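Side-chain contacts in amino acid ABC transporter, binding protein (Thermus thermophilus, PDB 3VV5), which binds the lysine analogue L-thialysine, serving as the periplasmic substrate-binding protein of an ABC transporter for amino acid uptake: residues Val63-Ala68 with Phe98-His103; Gly131-Arg134 with Asp138-Gly141; Thr151-Ala156 with Val165-Arg170; Asp173-Leu178 with Arg200-Thr205. All coordinates share one frame; numbering follows the deposited sequence.

Contact 1. Residues Val63-Ala68 with Phe98-His103. With SLZ (L-thialysine), chain C.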
loop_
_atom_site.group_PDB
_atom_site.type_symbol
_atom_site.label_atom_id
_atom_site.label_comp_id
_atom_site.label_asym_id
_atom_site.label_seq_id
_atom_site.Cartn_x
_atom_site.Cartn_y
_atom_site.Cartn_z
ATOM N N VAL A 63 3.852 5.508 7.299
ATOM C CA VAL A 63 4.902 5.618 8.309
ATOM C C VAL A 63 4.486 6.596 9.417
ATOM O O VAL A 63 4.617 6.276 10.618
ATOM C CB VAL A 63 6.249 5.981 7.661
ATOM C CG1 VAL A 63 7.348 6.209 8.711
ATOM C CG2 VAL A 63 6.693 4.863 6.639
ATOM N N ASP A 64 3.933 7.750 9.035
ATOM C CA ASP A 64 3.378 8.694 10.036
ATOM C C ASP A 64 2.263 8.053 10.862
ATOM O O ASP A 64 2.205 8.216 12.084
ATOM C CB ASP A 64 2.870 9.967 9.368
ATOM C CG ASP A 64 4.001 10.910 8.968
ATOM O OD1 ASP A 64 5.149 10.686 9.409
ATOM O OD2 ASP A 64 3.736 11.881 8.233
ATOM N N LEU A 65 1.387 7.309 10.197
ATOM C CA LEU A 65 0.298 6.616 10.890
ATOM C C LEU A 65 0.829 5.533 11.822
ATOM O O LEU A 65 0.427 5.442 13.005
ATOM C CB LEU A 65 -0.700 5.981 9.891
ATOM C CG LEU A 65 -2.226 6.179 9.919
ATOM C CD1 LEU A 65 -2.965 4.914 9.422
ATOM C CD2 LEU A 65 -2.857 6.658 11.228
ATOM N N GLY A 66 1.722 4.696 11.292
ATOM C CA GLY A 66 2.336 3.635 12.088
ATOM C C GLY A 66 3.044 4.202 13.308
ATOM O O GLY A 66 2.941 3.640 14.403
ATOM N N ASN A 67 3.747 5.318 13.126
ATOM C CA ASN A 67 4.425 5.988 14.252
ATOM C C ASN A 67 3.431 6.507 15.306
ATOM O O ASN A 67 3.662 6.340 16.512
ATOM C CB ASN A 67 5.326 7.132 13.773
ATOM C CG ASN A 67 6.654 6.659 13.177
ATOM O OD1 ASN A 67 7.304 7.407 12.445
ATOM N ND2 ASN A 67 7.077 5.465 13.511
ATOM N N ALA A 68 2.342 7.141 14.852
ATOM C CA ALA A 68 1.286 7.672 15.737
ATOM C C ALA A 68 0.602 6.557 16.534
ATOM O O ALA A 68 0.311 6.718 17.719
ATOM C CB ALA A 68 0.239 8.460 14.933
ATOM N N PHE A 98 3.583 -6.321 13.188
ATOM C CA PHE A 98 2.560 -5.993 12.207
ATOM C C PHE A 98 3.153 -5.384 10.949
ATOM O O PHE A 98 4.316 -4.959 10.925
ATOM C CB PHE A 98 1.403 -5.143 12.778
ATOM C CG PHE A 98 1.685 -3.645 12.920
ATOM C CD1 PHE A 98 1.207 -2.735 11.963
ATOM C CD2 PHE A 98 2.326 -3.143 14.062
ATOM C CE1 PHE A 98 1.426 -1.340 12.108
ATOM C CE2 PHE A 98 2.531 -1.737 14.250
ATOM C CZ PHE A 98 2.088 -0.840 13.270
ATOM N N VAL A 99 2.322 -5.345 9.923
ATOM C CA VAL A 99 2.720 -4.805 8.638
ATOM C C VAL A 99 1.756 -3.671 8.268
ATOM O O VAL A 99 0.531 -3.808 8.414
ATOM C CB VAL A 99 2.696 -5.915 7.549
ATOM C CG1 VAL A 99 2.845 -5.329 6.125
ATOM C CG2 VAL A 99 3.790 -6.943 7.802
ATOM N N ILE A 100 2.319 -2.560 7.790
ATOM C CA ILE A 100 1.532 -1.484 7.168
ATOM C C ILE A 100 2.225 -1.094 5.891
ATOM O O ILE A 100 3.271 -0.436 5.912
ATOM C CB ILE A 100 1.279 -0.280 8.144
ATOM C CG1 ILE A 100 0.311 0.754 7.529
ATOM C CG2 ILE A 100 2.605 0.342 8.668
ATOM C CD1 ILE A 100 -0.139 1.797 8.576
ATOM N N ALA A 101 1.655 -1.548 4.773
ATOM C CA ALA A 101 2.321 -1.475 3.489
ATOM C C ALA A 101 1.301 -1.464 2.333
ATOM O O ALA A 101 1.544 -2.025 1.257
ATOM C CB ALA A 101 3.289 -2.641 3.358
ATOM N N SER A 102 0.168 -0.817 2.577
ATOM C CA SER A 102 -0.872 -0.584 1.574
ATOM C C SER A 102 -1.558 -1.861 1.063
ATOM O O SER A 102 -1.963 -1.907 -0.096
ATOM C CB SER A 102 -0.307 0.245 0.405
ATOM O OG SER A 102 -0.010 1.573 0.819
ATOM N N HIS A 103 -1.707 -2.875 1.913
ATOM C CA HIS A 103 -2.392 -4.105 1.490
ATOM C C HIS A 103 -3.884 -3.887 1.400
ATOM O O HIS A 103 -4.534 -3.569 2.398
ATOM C CB HIS A 103 -2.143 -5.280 2.441
ATOM C CG HIS A 103 -0.738 -5.793 2.419
ATOM N ND1 HIS A 103 -0.339 -6.847 1.616
ATOM C CD2 HIS A 103 0.360 -5.402 3.101
ATOM C CE1 HIS A 103 0.948 -7.085 1.816
ATOM N NE2 HIS A 103 1.390 -6.230 2.724
HETATM N N SLZ C . -2.685 -1.902 -2.981
HETATM C CA SLZ C . -1.608 -2.839 -3.374
HETATM C CB SLZ C . -0.358 -2.646 -2.473
HETATM S SG SLZ C . 1.132 -1.825 -3.144
HETATM C CD SLZ C . 2.111 -1.908 -1.602
HETATM C CE SLZ C . 3.577 -1.467 -1.667
HETATM N NZ SLZ C . 3.974 -0.985 -0.334
HETATM C C SLZ C . -2.160 -4.228 -3.065
HETATM O O SLZ C . -1.702 -5.191 -3.700
HETATM O OXT SLZ C . -3.044 -4.300 -2.181
#
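In the lobe of this periplasmic binding protein that carries Ala101 and Ser102 of the ligand pocket, Leu65 and Gly66 of helix 61-72 pack against Ile100, just before the chain turns into the site. Ile100 makes the contact with its far end: CG1 stands anti to the backbone N (chi1 -173°) and the chain stays extended to CD1, which comes 4.3 Å from Leu65 CD1. The same methyl lies 4.4 Å from Gly66 N, and with no side chain on Gly66 the helix backbone itself faces the strand, the CA atoms of Gly66 and Ile100 being 7.1 Å apart.

At and just after the corner at Ala101 two carbonyls face L-thialysine. Ala101 O accepts a hydrogen bond from its NZ at 3.1 Å, and Ser102 O one from its amino N at 3.0 Å, so both nitrogens of the ligand are gripped by backbone. Ser102 CB lies 3.8 Å from the ligand's CD, while Ser102 OG is hydrogen-bonded to Glu62 OE1 and Tyr120 OH.

Strand 98-100 pairs with strand 37-42, whose Ile40 touches Ile100. Trp79 of strand 76-81 also packs on Ile100, and on the helix side Leu65 meets Tyr245 of helix 244-253.

Contact 2. Residues Gly131-Arg134 with Asp138-Gly141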
loop_
_atom_site.group_PDB
_atom_site.type_symbol
_atom_site.label_atom_id
_atom_site.label_comp_id
_atom_site.label_asym_id
_atom_site.label_seq_id
_atom_site.Cartn_x
_atom_site.Cartn_y
_atom_site.Cartn_z
ATOM N N GLY A 131 -3.196 9.613 -25.167
ATOM C CA GLY A 131 -3.587 8.861 -26.381
ATOM C C GLY A 131 -3.569 7.357 -26.194
ATOM O O GLY A 131 -3.916 6.591 -27.108
ATOM N N GLY A 132 -3.154 6.921 -25.005
ATOM C CA GLY A 132 -3.053 5.502 -24.703
ATOM C C GLY A 132 -4.374 4.988 -24.154
ATOM O O GLY A 132 -5.356 5.722 -24.121
ATOM N N PRO A 133 -4.403 3.721 -23.719
ATOM C CA PRO A 133 -5.627 3.086 -23.254
ATOM C C PRO A 133 -6.244 3.791 -22.051
ATOM O O PRO A 133 -5.524 4.201 -21.127
ATOM C CB PRO A 133 -5.165 1.683 -22.879
ATOM C CG PRO A 133 -3.975 1.453 -23.740
ATOM C CD PRO A 133 -3.282 2.764 -23.786
ATOM N N ARG A 134 -7.565 3.944 -22.079
ATOM C CA ARG A 134 -8.292 4.542 -20.969
ATOM C C ARG A 134 -9.128 3.570 -20.150
ATOM O O ARG A 134 -9.346 3.814 -18.968
ATOM C CB ARG A 134 -9.197 5.677 -21.449
ATOM C CG ARG A 134 -8.433 6.879 -21.993
ATOM C CD ARG A 134 -9.357 7.701 -22.897
ATOM N NE ARG A 134 -10.342 8.449 -22.121
ATOM C CZ ARG A 134 -11.426 9.023 -22.633
ATOM N NH1 ARG A 134 -11.699 8.928 -23.928
ATOM N NH2 ARG A 134 -12.246 9.692 -21.839
ATOM N N ASP A 138 -10.049 -1.166 -23.591
ATOM C CA ASP A 138 -8.935 -0.616 -24.386
ATOM C C ASP A 138 -7.649 -1.451 -24.294
ATOM O O ASP A 138 -6.724 -1.272 -25.101
ATOM C CB ASP A 138 -8.583 0.804 -23.908
ATOM C CG ASP A 138 -9.514 1.876 -24.424
ATOM O OD1 ASP A 138 -10.403 1.590 -25.260
ATOM O OD2 ASP A 138 -9.339 3.040 -23.977
ATOM N N LEU A 139 -7.573 -2.321 -23.287
ATOM C CA LEU A 139 -6.349 -3.087 -23.007
ATOM C C LEU A 139 -6.186 -4.348 -23.856
ATOM O O LEU A 139 -5.140 -5.000 -23.825
ATOM C CB LEU A 139 -6.232 -3.416 -21.513
ATOM C CG LEU A 139 -6.084 -2.226 -20.547
ATOM C CD1 LEU A 139 -5.944 -2.686 -19.113
ATOM C CD2 LEU A 139 -4.943 -1.327 -20.909
ATOM N N GLN A 140 -7.217 -4.682 -24.622
ATOM C CA GLN A 140 -7.127 -5.781 -25.595
ATOM C C GLN A 140 -5.956 -5.584 -26.570
ATOM O O GLN A 140 -5.879 -4.575 -27.256
ATOM C CB GLN A 140 -8.463 -5.932 -26.340
ATOM C CG GLN A 140 -9.583 -6.354 -25.398
ATOM C CD GLN A 140 -10.942 -6.486 -26.058
ATOM O OE1 GLN A 140 -11.110 -7.218 -27.036
ATOM N NE2 GLN A 140 -11.936 -5.798 -25.497
ATOM N N GLY A 141 -5.027 -6.540 -26.597
ATOM C CA GLY A 141 -3.862 -6.462 -27.502
ATOM C C GLY A 141 -2.742 -5.586 -26.962
ATOM O O GLY A 141 -1.768 -5.288 -27.670
#
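Pro133 and Leu139 meet at about a right angle, and beside them the carboxylate of Asp138 reaches across to the backbone of Arg134. The proline ring makes its contacts with CB, which touches two side chains of the 138-141 segment: Leu139 CD2 at 3.6 Å and Asp138 CB at 3.7 Å. Leu139 does not aim straight at the proline, but its CD2 branch comes up to the ring.

Asp138 is the polar half of the contact. Its CB points at the proline, while CG lies beside the backbone N (chi1 -79°), an arrangement that carries OD2 on to Arg134 N, 2.8 Å away. The bond is nearly straight, 164° at the hydrogen, and uses the anti lone pair of OD2, the one turned away from OD1. OD2 has a further hydrogen bond to a residue adjoining the segments. The Arg134 side chain takes no share in this: its CB sits 3.7 Å from OD2, but the chain then leaves, and Arg134 NE is 5.8 Å from Asp138 OD2, too far for a salt bridge. With an alanine at Asp138, the N-H of Arg134 would probably lose its carboxylate mate, and segment 131-134 would be freer to move relative to 138-141.

This is a surface loop between strand 120-129 and strand 143-147, closed on itself by a side-chain-to-backbone hydrogen bond and a small apolar contact. Both Pro133 and Leu139 rest on Thr185, at the start of strand 185-189, which runs between those two strands, and Pro133 O and Gly132 O are bonded by Ser128 and Gln207.

Contact 3. Residues Thr151-Ala156 with Val165-Arg170. With SLZ (L-thialysine), chain C.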
loop_
_atom_site.group_PDB
_atom_site.type_symbol
_atom_site.label_atom_id
_atom_site.label_comp_id
_atom_site.label_asym_id
_atom_site.label_seq_id
_atom_site.Cartn_x
_atom_site.Cartn_y
_atom_site.Cartn_z
ATOM N N THR A 151 -2.882 -6.571 -5.977
ATOM C CA THR A 151 -4.242 -6.573 -6.483
ATOM C C THR A 151 -4.304 -6.004 -7.912
ATOM O O THR A 151 -5.232 -6.295 -8.642
ATOM C CB THR A 151 -5.171 -5.804 -5.530
ATOM O OG1 THR A 151 -4.670 -4.475 -5.376
ATOM C CG2 THR A 151 -5.130 -6.449 -4.144
ATOM N N TYR A 152 -3.319 -5.198 -8.299
ATOM C CA TYR A 152 -3.223 -4.696 -9.687
ATOM C C TYR A 152 -2.916 -5.837 -10.643
ATOM O O TYR A 152 -3.555 -5.955 -11.690
ATOM C CB TYR A 152 -2.179 -3.571 -9.809
ATOM C CG TYR A 152 -2.274 -2.590 -8.670
ATOM C CD1 TYR A 152 -3.480 -1.968 -8.366
ATOM C CD2 TYR A 152 -1.166 -2.316 -7.862
ATOM C CE1 TYR A 152 -3.598 -1.072 -7.283
ATOM C CE2 TYR A 152 -1.268 -1.431 -6.776
ATOM C CZ TYR A 152 -2.481 -0.814 -6.500
ATOM O OH TYR A 152 -2.586 0.049 -5.422
ATOM N N MET A 153 -1.951 -6.674 -10.266
ATOM C CA MET A 153 -1.662 -7.906 -10.994
ATOM C C MET A 153 -2.903 -8.802 -11.103
ATOM O O MET A 153 -3.251 -9.241 -12.190
ATOM C CB MET A 153 -0.520 -8.669 -10.314
ATOM C CG MET A 153 -0.095 -9.946 -11.038
ATOM S SD MET A 153 1.393 -10.643 -10.340
ATOM C CE MET A 153 0.765 -11.559 -8.945
ATOM N N GLU A 154 -3.561 -9.064 -9.979
ATOM C CA GLU A 154 -4.768 -9.903 -9.959
ATOM C C GLU A 154 -5.825 -9.354 -10.924
ATOM O O GLU A 154 -6.408 -10.107 -11.716
ATOM C CB GLU A 154 -5.307 -10.011 -8.524
ATOM C CG GLU A 154 -6.716 -10.598 -8.380
ATOM C CD GLU A 154 -7.280 -10.438 -6.969
ATOM O OE1 GLU A 154 -8.478 -10.102 -6.854
ATOM O OE2 GLU A 154 -6.523 -10.629 -5.982
ATOM N N ALA A 155 -6.027 -8.038 -10.893
ATOM C CA ALA A 155 -6.992 -7.386 -11.775
ATOM C C ALA A 155 -6.610 -7.487 -13.245
ATOM O O ALA A 155 -7.479 -7.741 -14.081
ATOM C CB ALA A 155 -7.186 -5.935 -11.388
ATOM N N ALA A 156 -5.329 -7.276 -13.554
ATOM C CA ALA A 156 -4.831 -7.430 -14.927
ATOM C C ALA A 156 -5.061 -8.849 -15.456
ATOM O O ALA A 156 -5.404 -9.029 -16.629
ATOM C CB ALA A 156 -3.354 -7.048 -15.036
ATOM N N VAL A 165 1.152 -9.386 -19.554
ATOM C CA VAL A 165 1.217 -8.743 -18.245
ATOM C C VAL A 165 2.651 -8.841 -17.725
ATOM O O VAL A 165 3.081 -9.896 -17.250
ATOM C CB VAL A 165 0.215 -9.361 -17.233
ATOM C CG1 VAL A 165 0.221 -8.569 -15.912
ATOM C CG2 VAL A 165 -1.194 -9.428 -17.809
ATOM N N ARG A 166 3.386 -7.737 -17.844
ATOM C CA ARG A 166 4.757 -7.640 -17.357
ATOM C C ARG A 166 4.735 -7.366 -15.860
ATOM O O ARG A 166 4.036 -6.456 -15.411
ATOM C CB ARG A 166 5.487 -6.489 -18.038
ATOM C CG ARG A 166 5.650 -6.615 -19.547
ATOM C CD ARG A 166 7.095 -6.954 -19.921
ATOM N NE ARG A 166 7.219 -7.152 -21.365
ATOM C CZ ARG A 166 7.504 -6.191 -22.246
ATOM N NH1 ARG A 166 7.723 -4.944 -21.846
ATOM N NH2 ARG A 166 7.578 -6.487 -23.536
ATOM N N THR A 167 5.508 -8.131 -15.100
ATOM C CA THR A 167 5.511 -8.002 -13.645
ATOM C C THR A 167 6.802 -7.340 -13.147
ATOM O O THR A 167 7.883 -7.561 -13.705
ATOM C CB THR A 167 5.278 -9.359 -12.944
ATOM O OG1 THR A 167 6.261 -10.300 -13.393
ATOM C CG2 THR A 167 3.883 -9.910 -13.265
ATOM N N TYR A 168 6.687 -6.516 -12.110
ATOM C CA TYR A 168 7.831 -5.741 -11.610
ATOM C C TYR A 168 7.979 -5.961 -10.116
ATOM O O TYR A 168 6.982 -6.133 -9.414
ATOM C CB TYR A 168 7.663 -4.237 -11.929
ATOM C CG TYR A 168 7.645 -3.947 -13.421
ATOM C CD1 TYR A 168 6.497 -4.172 -14.189
ATOM C CD2 TYR A 168 8.784 -3.482 -14.069
ATOM C CE1 TYR A 168 6.496 -3.943 -15.563
ATOM C CE2 TYR A 168 8.792 -3.241 -15.445
ATOM C CZ TYR A 168 7.648 -3.480 -16.183
ATOM O OH TYR A 168 7.667 -3.244 -17.538
ATOM N N GLN A 169 9.216 -5.968 -9.627
ATOM C CA GLN A 169 9.444 -6.089 -8.190
ATOM C C GLN A 169 8.937 -4.849 -7.466
ATOM O O GLN A 169 8.345 -4.949 -6.399
ATOM C CB GLN A 169 10.923 -6.298 -7.876
ATOM C CG GLN A 169 11.178 -6.525 -6.377
ATOM C CD GLN A 169 12.458 -7.275 -6.089
ATOM O OE1 GLN A 169 13.408 -7.235 -6.874
ATOM N NE2 GLN A 169 12.495 -7.962 -4.948
ATOM N N ARG A 170 9.184 -3.687 -8.057
ATOM C CA ARG A 170 8.802 -2.429 -7.455
ATOM C C ARG A 170 7.938 -1.636 -8.419
ATOM O O ARG A 170 8.245 -1.502 -9.613
ATOM C CB ARG A 170 10.033 -1.615 -7.004
ATOM C CG ARG A 170 10.823 -2.280 -5.854
ATOM C CD ARG A 170 12.152 -1.567 -5.550
ATOM N NE ARG A 170 13.147 -1.814 -6.592
ATOM C CZ ARG A 170 13.934 -2.887 -6.653
ATOM N NH1 ARG A 170 14.793 -3.018 -7.660
ATOM N NH2 ARG A 170 13.858 -3.834 -5.720
HETATM N N SLZ C . -2.685 -1.902 -2.981
HETATM C CA SLZ C . -1.608 -2.839 -3.374
HETATM C CB SLZ C . -0.358 -2.646 -2.473
HETATM S SG SLZ C . 1.132 -1.825 -3.144
HETATM C CD SLZ C . 2.111 -1.908 -1.602
HETATM C CE SLZ C . 3.577 -1.467 -1.667
HETATM N NZ SLZ C . 3.974 -0.985 -0.334
HETATM C C SLZ C . -2.160 -4.228 -3.065
HETATM O O SLZ C . -1.702 -5.191 -3.700
HETATM O OXT SLZ C . -3.044 -4.300 -2.181
#
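Val165, near the start of strand 164-168, the last strand of the beta-alpha-beta unit formed with strand 143-147 and helix 151-158, packs its CG1 against Ala156 CB of the helix at 4.0 Å. CG1 is the branch that meets Ala156 because it stands anti to the backbone N of Val165 (chi1 -175°). Arg166 turns to the other face of the sheet, where it packs on Val143 and Ile183 and its NE forms a salt bridge with Glu164. At Thr167 the strand meets the helix again: its CG2 lies 3.9 Å from Met153 SD, the two side chains crossing obliquely, with the methionine bent at its last torsion (chi3 82°). Tyr168 follows Arg166 onto Ile183, and Gln169, where the strand has ended, offers its O to Gln147 of the ligand pocket.

The start of the packed helix reaches the bound L-thialysine. Thr151 N donates to the ligand's carboxylate O at 2.9 Å and 162°, where the helix N-terminus would be expected to stabilise the negative charge. Tyr152 OH accepts from the ligand's amino N at 3.1 Å, and the ligand's CA lies 3.7 Å from Tyr152 CE2. A phenylalanine in place of Tyr152 would probably cost that amino group one of its acceptors. Over one face of the tyrosine ring, offset toward the rim, sits Thr151 OG1, 4.0 Å above the plane and itself hydrogen-bonded to Glu215 OE1.

Contact 4. Residues Asp173-Leu178 with Arg200-Thr205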
loop_
_atom_site.group_PDB
_atom_site.type_symbol
_atom_site.label_atom_id
_atom_site.label_comp_id
_atom_site.label_asym_id
_atom_site.label_seq_id
_atom_site.Cartn_x
_atom_site.Cartn_y
_atom_site.Cartn_z
ATOM N N ASP A 173 9.232 0.912 -10.996
ATOM C CA ASP A 173 9.909 0.385 -12.173
ATOM C C ASP A 173 8.906 0.188 -13.309
ATOM O O ASP A 173 9.268 0.324 -14.485
ATOM C CB ASP A 173 10.677 -0.904 -11.836
ATOM C CG ASP A 173 11.860 -0.647 -10.912
ATOM O OD1 ASP A 173 12.413 0.470 -10.966
ATOM O OD2 ASP A 173 12.232 -1.558 -10.142
ATOM N N ALA A 174 7.641 -0.074 -12.964
ATOM C CA ALA A 174 6.576 -0.102 -13.993
ATOM C C ALA A 174 6.339 1.279 -14.600
ATOM O O ALA A 174 6.178 1.402 -15.820
ATOM C CB ALA A 174 5.274 -0.707 -13.455
ATOM N N LEU A 175 6.346 2.321 -13.763
ATOM C CA LEU A 175 6.190 3.693 -14.260
ATOM C C LEU A 175 7.312 4.065 -15.234
ATOM O O LEU A 175 7.054 4.669 -16.288
ATOM C CB LEU A 175 6.122 4.703 -13.107
ATOM C CG LEU A 175 6.368 6.178 -13.429
ATOM C CD1 LEU A 175 5.262 6.780 -14.353
ATOM C CD2 LEU A 175 6.508 6.970 -12.123
ATOM N N GLN A 176 8.549 3.705 -14.884
ATOM C CA GLN A 176 9.670 3.978 -15.768
ATOM C C GLN A 176 9.449 3.317 -17.140
ATOM O O GLN A 176 9.703 3.943 -18.161
ATOM C CB GLN A 176 10.995 3.532 -15.141
ATOM C CG GLN A 176 12.218 3.617 -16.066
ATOM C CD GLN A 176 12.454 4.987 -16.705
ATOM O OE1 GLN A 176 12.404 6.029 -16.039
ATOM N NE2 GLN A 176 12.729 4.986 -18.012
ATOM N N ASP A 177 8.962 2.073 -17.156
ATOM C CA ASP A 177 8.751 1.372 -18.438
ATOM C C ASP A 177 7.592 1.922 -19.267
ATOM O O ASP A 177 7.619 1.871 -20.500
ATOM C CB ASP A 177 8.647 -0.136 -18.243
ATOM C CG ASP A 177 9.996 -0.819 -18.343
ATOM O OD1 ASP A 177 11.010 -0.100 -18.474
ATOM O OD2 ASP A 177 10.050 -2.064 -18.307
ATOM N N LEU A 178 6.586 2.469 -18.588
ATOM C CA LEU A 178 5.514 3.211 -19.260
ATOM C C LEU A 178 6.069 4.478 -19.921
ATOM O O LEU A 178 5.743 4.789 -21.072
ATOM C CB LEU A 178 4.384 3.558 -18.285
ATOM C CG LEU A 178 3.258 4.465 -18.792
ATOM C CD1 LEU A 178 2.407 3.730 -19.831
ATOM C CD2 LEU A 178 2.418 4.987 -17.626
ATOM N N ARG A 200 6.836 14.304 -10.904
ATOM C CA ARG A 200 7.694 14.254 -12.081
ATOM C C ARG A 200 7.274 15.237 -13.186
ATOM O O ARG A 200 7.912 15.296 -14.254
ATOM C CB ARG A 200 7.758 12.821 -12.618
ATOM C CG ARG A 200 8.281 11.802 -11.598
ATOM C CD ARG A 200 8.320 10.431 -12.199
ATOM N NE ARG A 200 8.709 9.426 -11.216
ATOM C CZ ARG A 200 9.487 8.379 -11.473
ATOM N NH1 ARG A 200 9.978 8.184 -12.702
ATOM N NH2 ARG A 200 9.775 7.520 -10.494
ATOM N N LYS A 201 6.229 16.021 -12.916
ATOM C CA LYS A 201 5.673 16.980 -13.869
ATOM C C LYS A 201 5.323 16.289 -15.209
ATOM O O LYS A 201 5.825 16.638 -16.276
ATOM C CB LYS A 201 6.576 18.232 -14.000
ATOM C CG LYS A 201 6.727 18.961 -12.640
ATOM C CD LYS A 201 7.992 19.814 -12.518
ATOM C CE LYS A 201 7.697 21.278 -12.815
ATOM N NZ LYS A 201 8.832 22.171 -12.388
ATOM N N LEU A 202 4.424 15.307 -15.097
ATOM C CA LEU A 202 4.014 14.448 -16.216
ATOM C C LEU A 202 2.589 14.736 -16.711
ATOM O O LEU A 202 2.043 13.981 -17.527
ATOM C CB LEU A 202 4.150 12.972 -15.814
ATOM C CG LEU A 202 5.590 12.522 -15.477
ATOM C CD1 LEU A 202 5.629 11.126 -14.861
ATOM C CD2 LEU A 202 6.509 12.599 -16.674
ATOM N N GLU A 203 1.994 15.817 -16.217
ATOM C CA GLU A 203 0.636 16.238 -16.597
ATOM C C GLU A 203 0.405 16.229 -18.111
ATOM O O GLU A 203 -0.691 15.881 -18.579
ATOM C CB GLU A 203 0.329 17.632 -16.047
ATOM C CG GLU A 203 0.311 17.745 -14.520
ATOM C CD GLU A 203 1.694 17.907 -13.885
ATOM O OE1 GLU A 203 2.716 17.885 -14.606
ATOM O OE2 GLU A 203 1.757 18.064 -12.644
ATOM N N ASN A 204 1.443 16.581 -18.868
ATOM C CA ASN A 204 1.381 16.621 -20.327
ATOM C C ASN A 204 1.891 15.373 -21.024
ATOM O O ASN A 204 1.941 15.344 -22.246
ATOM C CB ASN A 204 2.141 17.840 -20.848
ATOM C CG ASN A 204 1.513 19.128 -20.412
ATOM O OD1 ASN A 204 0.286 19.265 -20.418
ATOM N ND2 ASN A 204 2.346 20.088 -20.009
ATOM N N THR A 205 2.245 14.335 -20.266
ATOM C CA THR A 205 2.739 13.100 -20.874
ATOM C C THR A 205 1.922 11.847 -20.498
ATOM O O THR A 205 1.807 10.930 -21.306
ATOM C CB THR A 205 4.295 12.906 -20.705
ATOM O OG1 THR A 205 4.584 11.879 -19.760
ATOM C CG2 THR A 205 4.980 14.190 -20.273
#
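One face of the Arg200 guanidinium is covered by a methyl of Leu175: CD2 sits 3.3 Å above the plane, over its centre. From there it touches the whole flat group, 3.4 Å from both CZ and NE of Arg200 and 3.7 Å from NH1 and NH2. The branch carbon stays back and toward one side, with Leu175 CG 4.2 Å from Arg200 NH1. This is apolar contact against the flat side of a cation, and it uses none of the N-H groups.

The two side chains come from opposite directions. Arg200 is extended from CG to NE (chi3 -175°) and spans most of the gap between backbones whose nearest CA atoms, those of Leu175 and Arg200, are 10.9 Å apart. Leu175 holds its CG anti to the backbone N (chi1 163°), pointing both methyls outward from helix 171-180. Its other branch, CD1, lies 4.4 Å from Leu202 CD1, a looser touch.

Trp186 and Leu206 back Leu175 from the sheet, and Leu179, a turn further along the helix, meets Arg200 and Leu202. The contact thus joins one helix to the C-terminal end of another, 190-200, which closes at Lys201 in a Schellman motif with positive phi.

The contacts follow one another along the chain without interleaving. Contact 1 belongs to one lobe of the binding protein, and contacts 2, 3 and 4 to the other, across the chain's centre. The ligand bridges the two: contacts 1 and 3 both touch it, though their centres are 22 Å apart and their nearest atoms about 6 Å. Contacts 3 and 4 adjoin, because strand 164-168 leads into helix 171-180, where Tyr168 OH meets Asp177 OD2 at 2.8 Å, a probable hydrogen bond. Contact 2 lies farthest out, 34 Å centre to centre from contact 1, on a loop between strands of the mixed sheet. Contacts 1 and 3 supply pocket residues, while 2 and 4 lie away from the ligand.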